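Local structure of aminoglycoside N(3)-acetyltransferase, AAC(3)-IVa (Escherichia coli, 6MN4) at residues A[61-66]-A[86-91]; A[156-161]-A[225-230]; A[168-173]-A[185-190]. The protein transfers an acetyl group from acetyl-CoA to the 3-amino group of 2-deoxystreptamine antibiotics such as apramycin, and thereby probably makes bacteria resistant to them. The protein carries 1 engineered substitution. All coordinates share one frame; numbering follows the deposited sequence.

Interaction 1. Residues A[61-66]-A[86-91]. With AM2 (apramycin), chain G; PO4 (phosphate ion), chain M.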
loop_
_atom_site.group_PDB
_atom_site.type_symbol
_atom_site.label_atom_id
_atom_site.label_comp_id
_atom_site.label_asym_id
_atom_site.label_seq_id
_atom_site.Cartn_x
_atom_site.Cartn_y
_atom_site.Cartn_z
ATOM N N VAL A 61 -0.730 6.009 -7.305
ATOM C CA VAL A 61 0.122 5.925 -6.127
ATOM C C VAL A 61 0.460 4.464 -5.875
ATOM O O VAL A 61 -0.395 3.585 -6.021
ATOM C CB VAL A 61 -0.547 6.551 -4.886
ATOM C CG1 VAL A 61 0.454 6.686 -3.748
ATOM C CG2 VAL A 61 -1.140 7.892 -5.240
ATOM N N MET A 62 1.712 4.208 -5.516
ATOM C CA MET A 62 2.202 2.874 -5.215
ATOM C C MET A 62 3.202 2.970 -4.074
ATOM O O MET A 62 3.891 3.988 -3.934
ATOM C CB MET A 62 2.876 2.211 -6.431
ATOM C CG MET A 62 1.986 2.081 -7.659
ATOM S SD MET A 62 2.826 1.427 -9.118
ATOM C CE MET A 62 3.409 -0.122 -8.466
ATOM N N PRO A 63 3.288 1.939 -3.235
ATOM C CA PRO A 63 4.333 1.918 -2.206
ATOM C C PRO A 63 5.714 1.938 -2.842
ATOM O O PRO A 63 5.908 1.494 -3.977
ATOM C CB PRO A 63 4.072 0.605 -1.457
ATOM C CG PRO A 63 3.221 -0.219 -2.388
ATOM C CD PRO A 63 2.399 0.767 -3.153
ATOM N N SER A 64 6.683 2.469 -2.100
ATOM C CA SER A 64 7.999 2.688 -2.680
ATOM C C SER A 64 9.074 2.751 -1.603
ATOM O O SER A 64 10.106 3.404 -1.786
ATOM C CB SER A 64 7.989 3.974 -3.515
ATOM O OG SER A 64 9.155 4.086 -4.313
ATOM N N TRP A 65 8.853 2.074 -0.482
ATOM C CA TRP A 65 9.817 2.143 0.602
ATOM C C TRP A 65 10.940 1.131 0.393
ATOM O O TRP A 65 10.828 0.185 -0.391
ATOM C CB TRP A 65 9.139 1.912 1.953
ATOM C CG TRP A 65 8.374 0.626 2.068
ATOM C CD1 TRP A 65 8.890 -0.625 2.242
ATOM C CD2 TRP A 65 6.949 0.472 2.039
ATOM N NE1 TRP A 65 7.875 -1.550 2.315
ATOM C CE2 TRP A 65 6.675 -0.902 2.195
ATOM C CE3 TRP A 65 5.881 1.362 1.894
ATOM C CZ2 TRP A 65 5.378 -1.407 2.204
ATOM C CZ3 TRP A 65 4.588 0.857 1.910
ATOM C CH2 TRP A 65 4.349 -0.513 2.060
ATOM N N SER A 66 12.037 1.349 1.119
ATOM C CA SER A 66 13.246 0.550 0.977
ATOM C C SER A 66 13.259 -0.679 1.872
ATOM O O SER A 66 13.906 -1.677 1.532
ATOM C CB SER A 66 14.476 1.403 1.292
ATOM O OG SER A 66 14.589 1.613 2.691
ATOM N N VAL A 86 8.094 -6.031 -8.726
ATOM C CA VAL A 86 8.760 -5.325 -9.816
ATOM C C VAL A 86 8.002 -4.054 -10.177
ATOM O O VAL A 86 8.609 -3.003 -10.414
ATOM C CB VAL A 86 8.925 -6.260 -11.032
ATOM C CG1 VAL A 86 7.597 -6.892 -11.412
ATOM C CG2 VAL A 86 9.521 -5.510 -12.218
ATOM N N VAL A 87 6.670 -4.124 -10.214
ATOM C CA VAL A 87 5.869 -2.963 -10.598
ATOM C C VAL A 87 6.140 -1.795 -9.660
ATOM O O VAL A 87 6.227 -0.638 -10.092
ATOM C CB VAL A 87 4.374 -3.335 -10.630
ATOM C CG1 VAL A 87 3.577 -2.261 -11.326
ATOM C CG2 VAL A 87 4.174 -4.673 -11.325
ATOM N N SER A 88 6.287 -2.078 -8.365
ATOM C CA SER A 88 6.623 -1.031 -7.407
ATOM C C SER A 88 8.021 -0.478 -7.665
ATOM O O SER A 88 8.217 0.743 -7.693
ATOM C CB SER A 88 6.509 -1.582 -5.985
ATOM O OG SER A 88 6.419 -0.544 -5.028
ATOM N N ASP A 89 8.999 -1.363 -7.873
ATOM C CA ASP A 89 10.380 -0.940 -8.078
ATOM C C ASP A 89 10.589 -0.222 -9.407
ATOM O O ASP A 89 11.565 0.523 -9.549
ATOM C CB ASP A 89 11.308 -2.152 -7.993
ATOM C CG ASP A 89 12.757 -1.764 -7.787
ATOM O OD1 ASP A 89 13.028 -0.815 -7.022
ATOM O OD2 ASP A 89 13.632 -2.416 -8.391
ATOM N N THR A 90 9.706 -0.430 -10.379
ATOM C CA THR A 90 9.852 0.195 -11.687
ATOM C C THR A 90 9.123 1.530 -11.765
ATOM O O THR A 90 9.628 2.477 -12.377
ATOM C CB THR A 90 9.347 -0.767 -12.774
ATOM O OG1 THR A 90 10.360 -1.743 -13.049
ATOM C CG2 THR A 90 8.989 -0.030 -14.064
ATOM N N PHE A 91 7.959 1.627 -11.117
ATOM C CA PHE A 91 7.095 2.796 -11.267
ATOM C C PHE A 91 7.806 4.091 -10.884
ATOM O O PHE A 91 7.615 5.127 -11.535
ATOM C CB PHE A 91 5.838 2.605 -10.421
ATOM C CG PHE A 91 4.938 3.806 -10.380
ATOM C CD1 PHE A 91 4.347 4.284 -11.537
ATOM C CD2 PHE A 91 4.664 4.446 -9.177
ATOM C CE1 PHE A 91 3.511 5.388 -11.502
ATOM C CE2 PHE A 91 3.829 5.545 -9.134
ATOM C CZ PHE A 91 3.254 6.021 -10.301
HETATM C CA1 AM2 G . 7.678 -5.946 8.217
HETATM C CA2 AM2 G . 7.509 -6.871 9.427
HETATM C CA3 AM2 G . 8.450 -6.503 10.581
HETATM C CA4 AM2 G . 9.863 -6.299 10.135
HETATM C CA5 AM2 G . 9.938 -5.318 8.934
HETATM C CA6 AM2 G . 11.336 -5.041 8.555
HETATM C CA7 AM2 G . 12.028 -4.370 9.755
HETATM C CA8 AM2 G . 12.095 -5.339 10.960
HETATM C CA9 AM2 G . 14.364 -4.837 9.235
HETATM O OA4 AM2 G . 9.137 -5.836 7.786
HETATM O OA5 AM2 G . 10.744 -5.904 11.307
HETATM N NA2 AM2 G . 6.129 -6.775 9.901
HETATM N NA7 AM2 G . 13.330 -3.822 9.389
HETATM O OA6 AM2 G . 11.940 -6.310 8.244
HETATM O OA8 AM2 G . 12.486 -4.666 12.065
HETATM O OA1 AM2 G . 7.278 -4.703 8.576
HETATM C CB1 AM2 G . 13.567 -5.217 12.690
HETATM C CB2 AM2 G . 13.478 -6.748 12.883
HETATM C CB3 AM2 G . 14.602 -7.272 13.690
HETATM C CB4 AM2 G . 15.604 -6.234 14.082
HETATM C CB5 AM2 G . 14.949 -4.972 14.701
HETATM C CB6 AM2 G . 15.892 -3.837 14.609
HETATM O OB1 AM2 G . 13.725 -4.556 14.019
HETATM N NB4 AM2 G . 16.548 -6.819 15.067
HETATM O OB2 AM2 G . 12.251 -7.082 13.562
HETATM O OB3 AM2 G . 15.284 -8.324 12.925
HETATM O OB6 AM2 G . 15.217 -2.772 14.012
HETATM C CC1 AM2 G . 6.308 -4.083 7.693
HETATM C CC2 AM2 G . 6.428 -2.597 8.002
HETATM C CC3 AM2 G . 5.337 -1.817 7.254
HETATM C CC4 AM2 G . 5.532 -1.906 5.753
HETATM C CC5 AM2 G . 6.097 -3.239 5.218
HETATM C CC6 AM2 G . 6.534 -4.360 6.202
HETATM N NC4 AM2 G . 4.224 -1.662 5.128
HETATM N NC6 AM2 G . 5.787 -5.556 5.794
HETATM O OC2 AM2 G . 6.294 -2.411 9.389
HETATM O OC3 AM2 G . 5.403 -0.464 7.631
HETATM P P PO4 M . 6.896 -9.899 -8.295
HETATM O O1 PO4 M . 6.080 -10.967 -7.605
HETATM O O2 PO4 M . 7.228 -10.339 -9.702
HETATM O O3 PO4 M . 8.175 -9.691 -7.520
HETATM O O4 PO4 M . 6.105 -8.611 -8.349
#
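M62 and F91 form the main apolar contact between strand 61-63 and helix 86-91, a Met-aromatic pair in which the sulfur does most of the touching. M62 SD sits 3.9 Å from the centroid of the F91 ring, 33° off its normal, and comes closest to F91 CG, at 3.4 Å. F91 presents the ring because its CG is anti to the backbone N (chi1 174°), while the bend of M62 at chi3 carries CE past the sulfur toward the preceding helical turn. There CE packs against CG1 of V87 at 3.6 Å and lies 3.3 Å from the carbonyl O of V87. A flexible thioether suits this place, since one chain can follow both a flat ring and a branched aliphatic group.

The helix rests on the central mixed sheet, in which strand 59-63 runs between strands 26-31 and 106-109. F91 also reaches A107 and A109 of the latter strand, and I47 of helix 42-54 lies against both V87 and F91.

Polar and ligand contacts lie at the ends. V86 N, in the first helical turn, donates to O4 of a phosphate ion, probably from the crystallisation liquor (3.3 Å, N-H...O angle 152°), where a helix dipole would favour an anion; F33 N holds the same ion. Beyond the strand, W65 turns a ring face to apramycin, whose CC4 stands 3.5 Å above the indole plane, toward the rim.

Interaction 2. Residues A[156-161]-A[225-230]. Engineered in segment 156-161: A156 (natural residue His).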
loop_
_atom_site.group_PDB
_atom_site.type_symbol
_atom_site.label_atom_id
_atom_site.label_comp_id
_atom_site.label_asym_id
_atom_site.label_seq_id
_atom_site.Cartn_x
_atom_site.Cartn_y
_atom_site.Cartn_z
ATOM N N ALA A 156 -3.231 -0.443 8.244
ATOM C CA ALA A 156 -2.388 -0.009 9.351
ATOM C C ALA A 156 -2.676 1.435 9.730
ATOM O O ALA A 156 -2.515 1.812 10.895
ATOM C CB ALA A 156 -0.912 -0.183 8.995
ATOM N N LEU A 157 -3.090 2.255 8.761
ATOM C CA LEU A 157 -3.479 3.625 9.072
ATOM C C LEU A 157 -4.711 3.645 9.962
ATOM O O LEU A 157 -4.836 4.493 10.854
ATOM C CB LEU A 157 -3.737 4.404 7.782
ATOM C CG LEU A 157 -4.514 5.713 7.948
ATOM C CD1 LEU A 157 -3.623 6.800 8.543
ATOM C CD2 LEU A 157 -5.132 6.162 6.628
ATOM N N ALA A 158 -5.633 2.705 9.737
ATOM C CA ALA A 158 -6.802 2.584 10.595
ATOM C C ALA A 158 -6.416 2.192 12.014
ATOM O O ALA A 158 -7.075 2.614 12.970
ATOM C CB ALA A 158 -7.779 1.564 10.009
ATOM N N GLU A 159 -5.359 1.392 12.172
ATOM C CA GLU A 159 -4.938 0.983 13.507
ATOM C C GLU A 159 -4.574 2.193 14.360
ATOM O O GLU A 159 -5.096 2.368 15.467
ATOM C CB GLU A 159 -3.760 0.013 13.416
ATOM C CG GLU A 159 -4.103 -1.356 12.849
ATOM C CD GLU A 159 -2.923 -2.317 12.881
ATOM O OE1 GLU A 159 -1.943 -2.085 12.138
ATOM O OE2 GLU A 159 -2.976 -3.306 13.646
ATOM N N LEU A 160 -3.690 3.052 13.850
ATOM C CA LEU A 160 -3.283 4.228 14.612
ATOM C C LEU A 160 -4.418 5.230 14.747
ATOM O O LEU A 160 -4.477 5.967 15.738
ATOM C CB LEU A 160 -2.065 4.875 13.961
ATOM C CG LEU A 160 -0.894 3.898 13.865
ATOM C CD1 LEU A 160 0.314 4.544 13.204
ATOM C CD2 LEU A 160 -0.542 3.363 15.250
ATOM N N MET A 161 -5.328 5.270 13.773
ATOM C CA MET A 161 -6.498 6.128 13.898
ATOM C C MET A 161 -7.437 5.656 15.000
ATOM O O MET A 161 -8.229 6.458 15.509
ATOM C CB MET A 161 -7.241 6.203 12.563
ATOM C CG MET A 161 -6.602 7.154 11.557
ATOM S SD MET A 161 -7.549 7.320 10.028
ATOM C CE MET A 161 -6.905 8.865 9.391
ATOM N N ASP A 225 -13.562 3.819 2.834
ATOM C CA ASP A 225 -14.364 2.673 3.239
ATOM C C ASP A 225 -13.529 1.645 3.992
ATOM O O ASP A 225 -14.056 0.939 4.857
ATOM C CB ASP A 225 -15.027 2.038 2.019
ATOM C CG ASP A 225 -16.367 2.667 1.690
ATOM O OD1 ASP A 225 -16.889 3.427 2.533
ATOM O OD2 ASP A 225 -16.900 2.400 0.592
ATOM N N ILE A 226 -12.234 1.547 3.690
ATOM C CA ILE A 226 -11.381 0.619 4.424
ATOM C C ILE A 226 -11.181 1.104 5.853
ATOM O O ILE A 226 -11.335 0.338 6.812
ATOM C CB ILE A 226 -10.033 0.427 3.707
ATOM C CG1 ILE A 226 -10.242 -0.019 2.262
ATOM C CG2 ILE A 226 -9.191 -0.601 4.444
ATOM C CD1 ILE A 226 -8.949 -0.238 1.498
ATOM N N VAL A 227 -10.833 2.381 6.016
ATOM C CA VAL A 227 -10.634 2.938 7.353
ATOM C C VAL A 227 -11.913 2.823 8.171
ATOM O O VAL A 227 -11.903 2.343 9.311
ATOM C CB VAL A 227 -10.157 4.400 7.265
ATOM C CG1 VAL A 227 -10.054 5.008 8.653
ATOM C CG2 VAL A 227 -8.820 4.487 6.546
ATOM N N ALA A 228 -13.037 3.255 7.593
ATOM C CA ALA A 228 -14.305 3.236 8.315
ATOM C C ALA A 228 -14.667 1.827 8.770
ATOM O O ALA A 228 -15.077 1.624 9.919
ATOM C CB ALA A 228 -15.411 3.821 7.438
ATOM N N THR A 229 -14.509 0.839 7.887
ATOM C CA THR A 229 -14.861 -0.533 8.235
ATOM C C THR A 229 -13.965 -1.067 9.347
ATOM O O THR A 229 -14.451 -1.635 10.335
ATOM C CB THR A 229 -14.778 -1.424 6.996
ATOM O OG1 THR A 229 -15.880 -1.136 6.126
ATOM C CG2 THR A 229 -14.827 -2.887 7.390
ATOM N N ALA A 230 -12.650 -0.887 9.209
ATOM C CA ALA A 230 -11.732 -1.365 10.238
ATOM C C ALA A 230 -11.892 -0.594 11.544
ATOM O O ALA A 230 -11.625 -1.141 12.620
ATOM C CB ALA A 230 -10.292 -1.274 9.738
#
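A158 and V227 bring their backbones within 5.0 Å, CA to CA, where helix segments 156-161 and 225-230 pass each other at a crossing angle of -48°, with axes 8.9 Å apart. This is a helix-helix packing in the α/β part of the fold: the two helices follow strands 141-145 and 216-222, which are neighbours in the central mixed sheet. Alanine suits the crossing because a bare methyl lets the backbones come close. A158 CB meets the methyl of A230 at 3.8 Å and lies over CA of V227 at 4.1 Å.

V227 spreads its two branches over different partners. CG1, held anti to the backbone N (chi1 176°), touches SD of M161 at 3.7 Å, the two side chains meeting at about a right angle. CG2 instead faces CD2 of L157 at 4.1 Å. H136 of helix 131-137 borders L157, M161 and V227, adding a third helix to this apolar group. No hydrogen bond joins the two segments. Within helix 223-234 the carbonyl O of D225 accepts from T229 N and also from T229 OG1, the latter at 3.0 Å with a C=O...O angle of 160°.

Interaction 3. Residues A[168-173]-A[185-190]. With AM2 (apramycin), chain G.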
loop_
_atom_site.group_PDB
_atom_site.type_symbol
_atom_site.label_atom_id
_atom_site.label_comp_id
_atom_site.label_asym_id
_atom_site.label_seq_id
_atom_site.Cartn_x
_atom_site.Cartn_y
_atom_site.Cartn_z
ATOM N N VAL A 168 5.447 -1.435 19.147
ATOM C CA VAL A 168 6.692 -2.194 19.218
ATOM C C VAL A 168 7.842 -1.309 18.745
ATOM O O VAL A 168 7.681 -0.557 17.773
ATOM C CB VAL A 168 6.586 -3.490 18.399
ATOM C CG1 VAL A 168 7.959 -4.039 18.053
ATOM C CG2 VAL A 168 5.772 -4.523 19.167
ATOM N N PRO A 169 8.999 -1.344 19.409
ATOM C CA PRO A 169 10.120 -0.474 19.014
ATOM C C PRO A 169 10.712 -0.887 17.675
ATOM O O PRO A 169 11.209 -2.005 17.512
ATOM C CB PRO A 169 11.128 -0.654 20.157
ATOM C CG PRO A 169 10.781 -1.975 20.761
ATOM C CD PRO A 169 9.293 -2.092 20.645
ATOM N N ARG A 170 10.658 0.031 16.716
ATOM C CA ARG A 170 11.278 -0.135 15.414
ATOM C C ARG A 170 12.081 1.122 15.106
ATOM O O ARG A 170 11.848 2.183 15.689
ATOM C CB ARG A 170 10.226 -0.395 14.326
ATOM C CG ARG A 170 9.428 -1.677 14.531
ATOM C CD ARG A 170 10.275 -2.909 14.256
ATOM N NE ARG A 170 9.954 -4.020 15.148
ATOM C CZ ARG A 170 9.139 -5.022 14.829
ATOM N NH1 ARG A 170 8.559 -5.052 13.638
ATOM N NH2 ARG A 170 8.905 -5.995 15.696
ATOM N N HIS A 171 13.042 1.005 14.192
ATOM C CA HIS A 171 13.927 2.126 13.913
ATOM C C HIS A 171 14.270 2.195 12.432
ATOM O O HIS A 171 14.111 1.230 11.682
ATOM C CB HIS A 171 15.216 2.043 14.739
ATOM C CG HIS A 171 16.241 1.114 14.167
ATOM N ND1 HIS A 171 16.339 -0.208 14.546
ATOM C CD2 HIS A 171 17.221 1.317 13.255
ATOM C CE1 HIS A 171 17.335 -0.778 13.892
ATOM N NE2 HIS A 171 17.884 0.124 13.098
ATOM N N CYS A 172 14.740 3.372 12.028
ATOM C CA CYS A 172 15.300 3.611 10.706
ATOM C C CYS A 172 16.484 4.557 10.880
ATOM O O CYS A 172 16.892 4.870 12.003
ATOM C CB CYS A 172 14.243 4.175 9.749
ATOM S SG CYS A 172 13.725 5.868 10.128
ATOM N N THR A 173 17.043 5.022 9.766
ATOM C CA THR A 173 18.140 5.973 9.840
ATOM C C THR A 173 18.083 6.906 8.644
ATOM O O THR A 173 17.673 6.517 7.546
ATOM C CB THR A 173 19.506 5.289 9.878
ATOM O OG1 THR A 173 20.534 6.282 9.791
ATOM C CG2 THR A 173 19.642 4.378 8.707
ATOM N N TYR A 185 11.449 4.712 16.997
ATOM C CA TYR A 185 10.026 4.988 17.104
ATOM C C TYR A 185 9.326 3.714 17.560
ATOM O O TYR A 185 9.955 2.670 17.757
ATOM C CB TYR A 185 9.461 5.497 15.773
ATOM C CG TYR A 185 9.619 4.521 14.625
ATOM C CD1 TYR A 185 8.602 3.637 14.296
ATOM C CD2 TYR A 185 10.786 4.488 13.870
ATOM C CE1 TYR A 185 8.740 2.743 13.248
ATOM C CE2 TYR A 185 10.933 3.596 12.819
ATOM C CZ TYR A 185 9.905 2.725 12.513
ATOM O OH TYR A 185 10.041 1.834 11.473
ATOM N N LEU A 186 8.010 3.795 17.728
ATOM C CA LEU A 186 7.210 2.643 18.131
ATOM C C LEU A 186 6.138 2.412 17.077
ATOM O O LEU A 186 5.222 3.226 16.926
ATOM C CB LEU A 186 6.604 2.855 19.516
ATOM C CG LEU A 186 7.661 2.848 20.623
ATOM C CD1 LEU A 186 7.580 4.119 21.454
ATOM C CD2 LEU A 186 7.538 1.607 21.496
ATOM N N GLU A 187 6.258 1.308 16.350
ATOM C CA GLU A 187 5.359 0.977 15.256
ATOM C C GLU A 187 4.316 -0.041 15.706
ATOM O O GLU A 187 4.486 -0.752 16.699
ATOM C CB GLU A 187 6.146 0.435 14.056
ATOM C CG GLU A 187 5.330 0.265 12.781
ATOM C CD GLU A 187 6.184 0.126 11.541
ATOM O OE1 GLU A 187 7.319 -0.390 11.646
ATOM O OE2 GLU A 187 5.713 0.527 10.457
ATOM N N ASN A 188 3.221 -0.092 14.957
ATOM C CA ASN A 188 2.139 -1.040 15.200
ATOM C C ASN A 188 2.134 -2.134 14.133
ATOM O O ASN A 188 1.175 -2.306 13.378
ATOM C CB ASN A 188 0.803 -0.304 15.228
ATOM C CG ASN A 188 0.507 0.403 13.915
ATOM O OD1 ASN A 188 1.239 1.306 13.503
ATOM N ND2 ASN A 188 -0.556 -0.021 13.242
ATOM N N ASP A 189 3.221 -2.891 14.062
ATOM C CA ASP A 189 3.294 -3.959 13.080
ATOM C C ASP A 189 3.258 -5.322 13.759
ATOM O O ASP A 189 3.518 -5.461 14.957
ATOM C CB ASP A 189 4.543 -3.837 12.192
ATOM C CG ASP A 189 5.836 -3.847 12.976
ATOM O OD1 ASP A 189 5.792 -3.835 14.227
ATOM O OD2 ASP A 189 6.907 -3.872 12.332
ATOM N N HIS A 190 2.906 -6.322 12.961
ATOM C CA HIS A 190 2.828 -7.708 13.389
ATOM C C HIS A 190 2.892 -8.573 12.133
ATOM O O HIS A 190 3.342 -8.112 11.077
ATOM C CB HIS A 190 1.555 -7.944 14.219
ATOM C CG HIS A 190 0.401 -7.088 13.804
ATOM N ND1 HIS A 190 -0.297 -7.296 12.634
ATOM C CD2 HIS A 190 -0.174 -6.016 14.400
ATOM C CE1 HIS A 190 -1.254 -6.392 12.529
ATOM N NE2 HIS A 190 -1.202 -5.604 13.588
HETATM C CA1 AM2 G . 7.678 -5.946 8.217
HETATM C CA2 AM2 G . 7.509 -6.871 9.427
HETATM C CA3 AM2 G . 8.450 -6.503 10.581
HETATM C CA4 AM2 G . 9.863 -6.299 10.135
HETATM C CA5 AM2 G . 9.938 -5.318 8.934
HETATM C CA6 AM2 G . 11.336 -5.041 8.555
HETATM C CA7 AM2 G . 12.028 -4.370 9.755
HETATM C CA8 AM2 G . 12.095 -5.339 10.960
HETATM C CA9 AM2 G . 14.364 -4.837 9.235
HETATM O OA4 AM2 G . 9.137 -5.836 7.786
HETATM O OA5 AM2 G . 10.744 -5.904 11.307
HETATM N NA2 AM2 G . 6.129 -6.775 9.901
HETATM N NA7 AM2 G . 13.330 -3.822 9.389
HETATM O OA6 AM2 G . 11.940 -6.310 8.244
HETATM O OA8 AM2 G . 12.486 -4.666 12.065
HETATM O OA1 AM2 G . 7.278 -4.703 8.576
HETATM C CB1 AM2 G . 13.567 -5.217 12.690
HETATM C CB2 AM2 G . 13.478 -6.748 12.883
HETATM C CB3 AM2 G . 14.602 -7.272 13.690
HETATM C CB4 AM2 G . 15.604 -6.234 14.082
HETATM C CB5 AM2 G . 14.949 -4.972 14.701
HETATM C CB6 AM2 G . 15.892 -3.837 14.609
HETATM O OB1 AM2 G . 13.725 -4.556 14.019
HETATM N NB4 AM2 G . 16.548 -6.819 15.067
HETATM O OB2 AM2 G . 12.251 -7.082 13.562
HETATM O OB3 AM2 G . 15.284 -8.324 12.925
HETATM O OB6 AM2 G . 15.217 -2.772 14.012
HETATM C CC1 AM2 G . 6.308 -4.083 7.693
HETATM C CC2 AM2 G . 6.428 -2.597 8.002
HETATM C CC3 AM2 G . 5.337 -1.817 7.254
HETATM C CC4 AM2 G . 5.532 -1.906 5.753
HETATM C CC5 AM2 G . 6.097 -3.239 5.218
HETATM C CC6 AM2 G . 6.534 -4.360 6.202
HETATM N NC4 AM2 G . 4.224 -1.662 5.128
HETATM N NC6 AM2 G . 5.787 -5.556 5.794
HETATM O OC2 AM2 G . 6.294 -2.411 9.389
HETATM O OC3 AM2 G . 5.403 -0.464 7.631
#
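R170 and Y185 pair across a two-stranded antiparallel β hairpin, strands 168-176 and 179-187, whose open end lines the apramycin pocket. The tyrosine ring folds over its partner's backbone: chi1 of 60° places CG between the backbone N and the carbonyl carbon, and the carbonyl O of R170 stands 3.1 Å above the ring plane, toward the rim. R170 CB also packs on CZ of that ring at 3.6 Å.

Bends at chi2 and chi3 carry the guanidinium of R170 along the pocket to D189, which approaches from the opposite direction. NH1 forms a salt bridge with OD2 of D189, the two planes 60° apart, and OD1 lies over one guanidinium face. Apramycin OB2 covers the other face, 3.9 Å above its centre. A long, flat cation suits this place between a carboxylate and a polyhydroxylated drug.

E187 crosses R170 at about a right angle, its backbone paired with V168 by two hydrogen bonds; V168 N donates to E187 O at 2.7 Å, with an N-H...O angle of 165°. Extended beyond CG, the glutamate directs its carboxylate to the deoxystreptamine ring, where OE2 accepts a hydrogen bond from OC3 of apramycin at 3.0 Å.

Overall arrangement
Interactions 1 and 2 are buried and largely apolar, joining a helix to the central sheet and a helix to a helix on opposite sides of the chain's centre; interaction 3 is only partly buried and relies on strand pairing and charged groups. The three share no helix or strand, yet interactions 1 and 3 both reach apramycin, one through an aromatic face and the other through carboxylates and a guanidinium. Interaction 3 is nested in the chain loop that interaction 2 closes, and the two touch: E159 OE2 lies 2.9 Å from H190 NE2, a probable hydrogen bond linking helix 153-161 to the pocket segment that follows the hairpin.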